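Local coordinates for protein aromatic-ring-hydroxylating dioxygenase beta subunit (Catenulispora acidiphila, PDB 6VW4) that is of unknown function but binds a polyketide-related benzoisochromene acetic acid in the pocket of its NTF2-like fold, at residues Leu10-Met22 / Leu124-Arg137. Sequence-based numbering, arbitrary orientation.
Sequences LYAEVQQHQARQM and LVRGADGRLLTASR. With SDN ([(3S)-9-hydroxy-1-methyl-10-oxo-4,10-dihydro-3H-benzo[g]isochromen-3-yl]acetic acid), chain C.
Glu13 and Arg126 meet because Glu13 leaves its helix with CG anti to the backbone N (chi1 -153°) and stays extended, while the Arg126 chain bends at chi3. The guanidinium of Arg126 grips the carboxylate end-on, NH2 donating to Glu13 OE1 (2.9 Å) and NH1 to Glu13 OE2, with the two groups nearly coplanar. NH1 of Arg126 also donates to Gly130 O (2.7 Å), tying the salt bridge to the beta turn from Gly127 to Gly130. A water links Glu13 OE2 to the backbone N of Leu132. Without this carboxylate, as with an alanine in place of Glu13, the Arg126 guanidinium would probably lose its countercharge, held by its bond to Gly130 O but without its ionic link to the helix. In this NTF2-like, cone-shaped fold, helix 8-26 packs across the hairpin formed by strands 111-126 and 132-139, its short segment running at 57° to strand 132-134. Leu132 CD1 reaches Val14 CG2 at 4.1 Å, and Leu132 CB lies over one face of the His17 ring, whose opposite face is covered by CG of Gln21. With CG anti to the backbone N (chi1 172°), His17 directs NE2 to Thr134 OG1, 3.1 Å away and in the ring plane. That hydroxyl also receives a weak bond from Gln21 NE2, which has a stronger partner in Thr36, and a water joins it to Gln21 OE1. Arg137 NH2 gives Gln21 OE1 a weak bond (3.0 Å), its salt bridge being with Asp122. At this pocket end, Arg137 NH1 and Met22 CE approach C10 of the bound ligand at 3.2 and 3.8 Å.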
loop_
_atom_site.group_PDB
_atom_site.type_symbol
_atom_site.label_atom_id
_atom_site.label_comp_id
_atom_site.label_asym_id
_atom_site.label_seq_id
_atom_site.Cartn_x
_atom_site.Cartn_y
_atom_site.Cartn_z
ATOM N N LEU A 10 -11.436 -13.984 -2.840
ATOM C CA LEU A 10 -11.135 -13.926 -1.418
ATOM C C LEU A 10 -10.038 -12.906 -1.124
ATOM O O LEU A 10 -10.051 -12.260 -0.074
ATOM C CB LEU A 10 -10.728 -15.312 -0.932
ATOM C CG LEU A 10 -10.462 -15.465 0.564
ATOM C CD1 LEU A 10 -11.631 -15.187 1.429
ATOM C CD2 LEU A 10 -9.960 -16.872 0.701
ATOM N N TYR A 11 -9.079 -12.756 -2.034
ATOM C CA TYR A 11 -7.982 -11.818 -1.807
ATOM C C TYR A 11 -8.522 -10.397 -1.686
ATOM O O TYR A 11 -8.240 -9.679 -0.717
ATOM C CB TYR A 11 -6.966 -11.964 -2.956
ATOM C CG TYR A 11 -5.674 -11.259 -2.769
ATOM C CD1 TYR A 11 -5.510 -9.943 -3.207
ATOM C CD2 TYR A 11 -4.616 -11.887 -2.165
ATOM C CE1 TYR A 11 -4.325 -9.286 -3.036
ATOM C CE2 TYR A 11 -3.421 -11.246 -2.001
ATOM C CZ TYR A 11 -3.285 -9.943 -2.422
ATOM O OH TYR A 11 -2.090 -9.334 -2.244
ATOM N N ALA A 12 -9.367 -10.003 -2.628
ATOM C CA ALA A 12 -10.038 -8.703 -2.541
ATOM C C ALA A 12 -10.947 -8.594 -1.314
ATOM O O ALA A 12 -11.056 -7.519 -0.701
ATOM C CB ALA A 12 -10.846 -8.447 -3.817
ATOM N N GLU A 13 -11.646 -9.669 -0.969
ATOM C CA GLU A 13 -12.509 -9.623 0.209
ATOM C C GLU A 13 -11.698 -9.396 1.491
ATOM O O GLU A 13 -12.128 -8.655 2.380
ATOM C CB GLU A 13 -13.314 -10.922 0.296
ATOM C CG GLU A 13 -14.642 -10.779 1.019
ATOM C CD GLU A 13 -15.346 -12.108 1.314
ATOM O OE1 GLU A 13 -15.012 -13.156 0.720
ATOM O OE2 GLU A 13 -16.243 -12.085 2.182
ATOM N N VAL A 14 -10.522 -10.028 1.615
ATOM C CA VAL A 14 -9.684 -9.785 2.802
ATOM C C VAL A 14 -9.213 -8.325 2.849
ATOM O O VAL A 14 -9.273 -7.667 3.903
ATOM C CB VAL A 14 -8.491 -10.748 2.853
ATOM C CG1 VAL A 14 -7.527 -10.309 4.010
ATOM C CG2 VAL A 14 -8.969 -12.192 3.024
ATOM N N GLN A 15 -8.775 -7.786 1.708
ATOM C CA GLN A 15 -8.348 -6.388 1.682
ATOM C C GLN A 15 -9.486 -5.452 2.079
ATOM O O GLN A 15 -9.275 -4.490 2.829
ATOM C CB GLN A 15 -7.846 -6.009 0.299
ATOM C CG GLN A 15 -6.696 -6.785 -0.196
ATOM C CD GLN A 15 -6.423 -6.477 -1.667
ATOM O OE1 GLN A 15 -7.113 -6.971 -2.584
ATOM N NE2 GLN A 15 -5.445 -5.640 -1.900
ATOM N N GLN A 16 -10.708 -5.725 1.584
ATOM C CA GLN A 16 -11.855 -4.885 1.917
ATOM C C GLN A 16 -12.146 -4.940 3.407
ATOM O O GLN A 16 -12.447 -3.910 4.039
ATOM C CB GLN A 16 -13.086 -5.326 1.117
ATOM C CG GLN A 16 -14.418 -4.748 1.617
ATOM C CD GLN A 16 -14.834 -3.465 0.868
ATOM O OE1 GLN A 16 -14.098 -2.966 0.018
ATOM N NE2 GLN A 16 -16.010 -2.933 1.192
ATOM N N HIS A 17 -12.120 -6.151 3.966
ATOM C CA HIS A 17 -12.364 -6.343 5.390
ATOM C C HIS A 17 -11.280 -5.654 6.211
ATOM O O HIS A 17 -11.571 -4.959 7.180
ATOM C CB HIS A 17 -12.406 -7.864 5.675
ATOM C CG HIS A 17 -12.458 -8.229 7.124
ATOM N ND1 HIS A 17 -13.610 -8.129 7.882
ATOM C CD2 HIS A 17 -11.501 -8.732 7.950
ATOM C CE1 HIS A 17 -13.345 -8.516 9.120
ATOM N NE2 HIS A 17 -12.082 -8.912 9.181
ATOM N N GLN A 18 -10.009 -5.819 5.832
ATOM C CA GLN A 18 -8.960 -5.145 6.609
ATOM C C GLN A 18 -9.103 -3.634 6.537
ATOM O O GLN A 18 -8.945 -2.940 7.547
ATOM C CB GLN A 18 -7.580 -5.582 6.141
ATOM C CG GLN A 18 -7.284 -7.036 6.536
ATOM C CD GLN A 18 -6.013 -7.524 5.940
ATOM O OE1 GLN A 18 -5.599 -7.035 4.893
ATOM N NE2 GLN A 18 -5.375 -8.497 6.596
ATOM N N ALA A 19 -9.464 -3.111 5.360
ATOM C CA ALA A 19 -9.635 -1.674 5.208
ATOM C C ALA A 19 -10.726 -1.149 6.129
ATOM O O ALA A 19 -10.523 -0.166 6.858
ATOM C CB ALA A 19 -9.978 -1.346 3.757
ATOM N N ARG A 20 -11.892 -1.813 6.137
ATOM C CA ARG A 20 -12.988 -1.368 7.009
ATOM C C ARG A 20 -12.589 -1.450 8.483
ATOM O O ARG A 20 -12.795 -0.498 9.236
ATOM C CB ARG A 20 -14.256 -2.203 6.767
ATOM C CG ARG A 20 -14.870 -2.062 5.390
ATOM C CD ARG A 20 -15.979 -1.043 5.320
ATOM N NE ARG A 20 -16.902 -1.344 4.219
ATOM C CZ ARG A 20 -17.346 -0.453 3.331
ATOM N NH1 ARG A 20 -16.969 0.827 3.399
ATOM N NH2 ARG A 20 -18.171 -0.844 2.366
ATOM N N GLN A 21 -12.012 -2.577 8.910
ATOM C CA GLN A 21 -11.469 -2.682 10.255
ATOM C C GLN A 21 -10.651 -1.455 10.629
ATOM O O GLN A 21 -10.842 -0.863 11.692
ATOM C CB GLN A 21 -10.523 -3.873 10.372
ATOM C CG GLN A 21 -11.106 -5.118 10.692
ATOM C CD GLN A 21 -10.049 -6.167 10.899
ATOM O OE1 GLN A 21 -8.988 -6.165 10.239
ATOM N NE2 GLN A 21 -10.352 -7.119 11.762
ATOM N N MET A 22 -9.647 -1.125 9.799
ATOM C CA MET A 22 -8.715 -0.073 10.186
ATOM C C MET A 22 -9.330 1.313 10.069
ATOM O O MET A 22 -8.907 2.225 10.783
ATOM C CB MET A 22 -7.426 -0.125 9.367
ATOM C CG MET A 22 -6.560 -1.319 9.589
ATOM S SD MET A 22 -6.699 -2.031 11.275
ATOM C CE MET A 22 -5.375 -0.883 11.911
ATOM N N LEU A 124 -8.552 -15.475 9.442
ATOM C CA LEU A 124 -9.940 -15.094 9.207
ATOM C C LEU A 124 -10.791 -16.346 9.027
ATOM O O LEU A 124 -10.328 -17.371 8.511
ATOM C CB LEU A 124 -10.113 -14.202 7.966
ATOM C CG LEU A 124 -9.412 -12.838 8.167
ATOM C CD1 LEU A 124 -8.110 -12.826 7.387
ATOM C CD2 LEU A 124 -10.187 -11.665 7.715
ATOM N N VAL A 125 -12.044 -16.228 9.459
ATOM C CA VAL A 125 -13.073 -17.235 9.300
ATOM C C VAL A 125 -14.308 -16.523 8.761
ATOM O O VAL A 125 -14.398 -15.297 8.747
ATOM C CB VAL A 125 -13.421 -17.974 10.613
ATOM C CG1 VAL A 125 -12.258 -18.761 11.102
ATOM C CG2 VAL A 125 -13.864 -17.018 11.657
ATOM N N ARG A 126 -15.248 -17.312 8.278
ATOM C CA ARG A 126 -16.508 -16.786 7.785
ATOM C C ARG A 126 -17.576 -16.970 8.853
ATOM O O ARG A 126 -17.667 -18.030 9.473
ATOM C CB ARG A 126 -16.894 -17.480 6.483
ATOM C CG ARG A 126 -17.514 -16.534 5.529
ATOM C CD ARG A 126 -17.658 -17.181 4.198
ATOM N NE ARG A 126 -16.508 -16.982 3.326
ATOM C CZ ARG A 126 -16.199 -15.828 2.754
ATOM N NH1 ARG A 126 -16.941 -14.759 3.002
ATOM N NH2 ARG A 126 -15.126 -15.747 1.956
ATOM N N GLY A 127 -18.352 -15.927 9.091
ATOM C CA GLY A 127 -19.461 -16.014 10.012
ATOM C C GLY A 127 -20.712 -16.651 9.402
ATOM O O GLY A 127 -20.759 -17.057 8.232
ATOM N N ALA A 128 -21.755 -16.728 10.240
ATOM C CA ALA A 128 -22.979 -17.415 9.845
ATOM C C ALA A 128 -23.606 -16.733 8.640
ATOM O O ALA A 128 -24.092 -17.394 7.714
ATOM C CB ALA A 128 -23.963 -17.450 11.020
ATOM N N ASP A 129 -23.577 -15.406 8.626
ATOM C CA ASP A 129 -24.093 -14.600 7.537
ATOM C C ASP A 129 -23.149 -14.513 6.325
ATOM O O ASP A 129 -23.344 -13.620 5.497
ATOM C CB ASP A 129 -24.365 -13.187 8.063
ATOM C CG ASP A 129 -23.077 -12.461 8.488
ATOM O OD1 ASP A 129 -21.991 -13.097 8.473
ATOM O OD2 ASP A 129 -23.148 -11.251 8.814
ATOM N N GLY A 130 -22.113 -15.355 6.218
ATOM C CA GLY A 130 -21.136 -15.238 5.141
ATOM C C GLY A 130 -20.103 -14.103 5.218
ATOM O O GLY A 130 -19.219 -14.058 4.359
ATOM N N ARG A 131 -20.200 -13.165 6.170
ATOM C CA ARG A 131 -19.206 -12.099 6.296
ATOM C C ARG A 131 -17.940 -12.633 6.973
ATOM O O ARG A 131 -17.988 -13.575 7.763
ATOM C CB ARG A 131 -19.762 -10.924 7.111
ATOM N N LEU A 132 -16.792 -12.081 6.591
ATOM C CA LEU A 132 -15.521 -12.477 7.187
ATOM C C LEU A 132 -15.402 -11.889 8.585
ATOM O O LEU A 132 -15.901 -10.791 8.869
ATOM C CB LEU A 132 -14.330 -11.980 6.350
ATOM C CG LEU A 132 -13.991 -12.690 5.035
ATOM C CD1 LEU A 132 -12.862 -11.913 4.318
ATOM C CD2 LEU A 132 -13.601 -14.130 5.280
ATOM N N LEU A 133 -14.724 -12.620 9.465
ATOM C CA LEU A 133 -14.343 -12.064 10.752
ATOM C C LEU A 133 -12.936 -12.514 11.079
ATOM O O LEU A 133 -12.495 -13.565 10.617
ATOM C CB LEU A 133 -15.267 -12.517 11.896
ATOM C CG LEU A 133 -16.756 -12.175 11.872
ATOM C CD1 LEU A 133 -17.509 -13.252 12.702
ATOM C CD2 LEU A 133 -16.982 -10.798 12.392
ATOM N N THR A 134 -12.262 -11.742 11.936
ATOM C CA THR A 134 -10.882 -12.018 12.318
ATOM C C THR A 134 -10.883 -12.879 13.576
ATOM O O THR A 134 -11.317 -12.442 14.646
ATOM C CB THR A 134 -10.096 -10.714 12.565
ATOM O OG1 THR A 134 -10.263 -9.818 11.479
ATOM C CG2 THR A 134 -8.579 -10.954 12.737
ATOM N N ALA A 135 -10.403 -14.091 13.436
ATOM C CA ALA A 135 -10.201 -14.970 14.567
ATOM C C ALA A 135 -8.959 -14.580 15.346
ATOM O O ALA A 135 -8.943 -14.662 16.581
ATOM C CB ALA A 135 -10.061 -16.408 14.082
ATOM N N SER A 136 -7.891 -14.199 14.643
ATOM C CA SER A 136 -6.688 -13.757 15.330
ATOM C C SER A 136 -5.892 -12.746 14.506
ATOM O O SER A 136 -5.919 -12.753 13.261
ATOM C CB SER A 136 -5.790 -14.961 15.718
ATOM O OG SER A 136 -5.536 -15.802 14.614
ATOM N N ARG A 137 -5.180 -11.889 15.240
ATOM C CA ARG A 137 -4.229 -10.925 14.700
ATOM C C ARG A 137 -2.988 -10.924 15.588
ATOM O O ARG A 137 -3.066 -10.658 16.793
ATOM C CB ARG A 137 -4.849 -9.532 14.617
ATOM C CG ARG A 137 -3.833 -8.426 14.367
ATOM C CD ARG A 137 -4.528 -7.213 13.809
ATOM N NE ARG A 137 -4.977 -7.482 12.458
ATOM C CZ ARG A 137 -5.795 -6.689 11.780
ATOM N NH1 ARG A 137 -6.265 -5.590 12.344
ATOM N NH2 ARG A 137 -6.177 -7.014 10.553
HETATM O O4 SDN C . -4.825 -3.195 14.864
HETATM C C11 SDN C . -3.594 -3.366 14.229
HETATM C C12 SDN C . -2.412 -2.861 14.768
HETATM C C13 SDN C . -2.478 -2.098 16.111
HETATM O O5 SDN C . -3.519 -1.952 16.662
HETATM C C14 SDN C . -1.196 -1.546 16.707
HETATM C C15 SDN C . -1.248 -0.800 18.063
HETATM O O3 SDN C . -0.045 -0.862 18.858
HETATM C C16 SDN C . -2.533 -0.189 18.641
HETATM C C10 SDN C . -3.549 -4.010 13.003
HETATM C C9 SDN C . -2.330 -4.182 12.329
HETATM C C8 SDN C . -1.151 -3.693 12.872
HETATM C C7 SDN C . -1.183 -3.022 14.090
HETATM C C6 SDN C . 0.148 -2.461 14.689
HETATM C C5 SDN C . 0.065 -1.730 16.028
HETATM C C4 SDN C . 1.298 -1.210 16.620
HETATM C C3 SDN C . 1.198 -0.775 18.074
HETATM C C2 SDN C . 1.461 0.710 17.901
HETATM C C1 SDN C . 2.747 1.335 18.401
HETATM O O2 SDN C . 3.633 0.610 18.910
HETATM O O1 SDN C . 2.887 2.588 18.299
HETATM O O HOH W 1 -16.628 -10.309 4.169
HETATM O O HOH W 2 -8.414 -9.030 9.795
#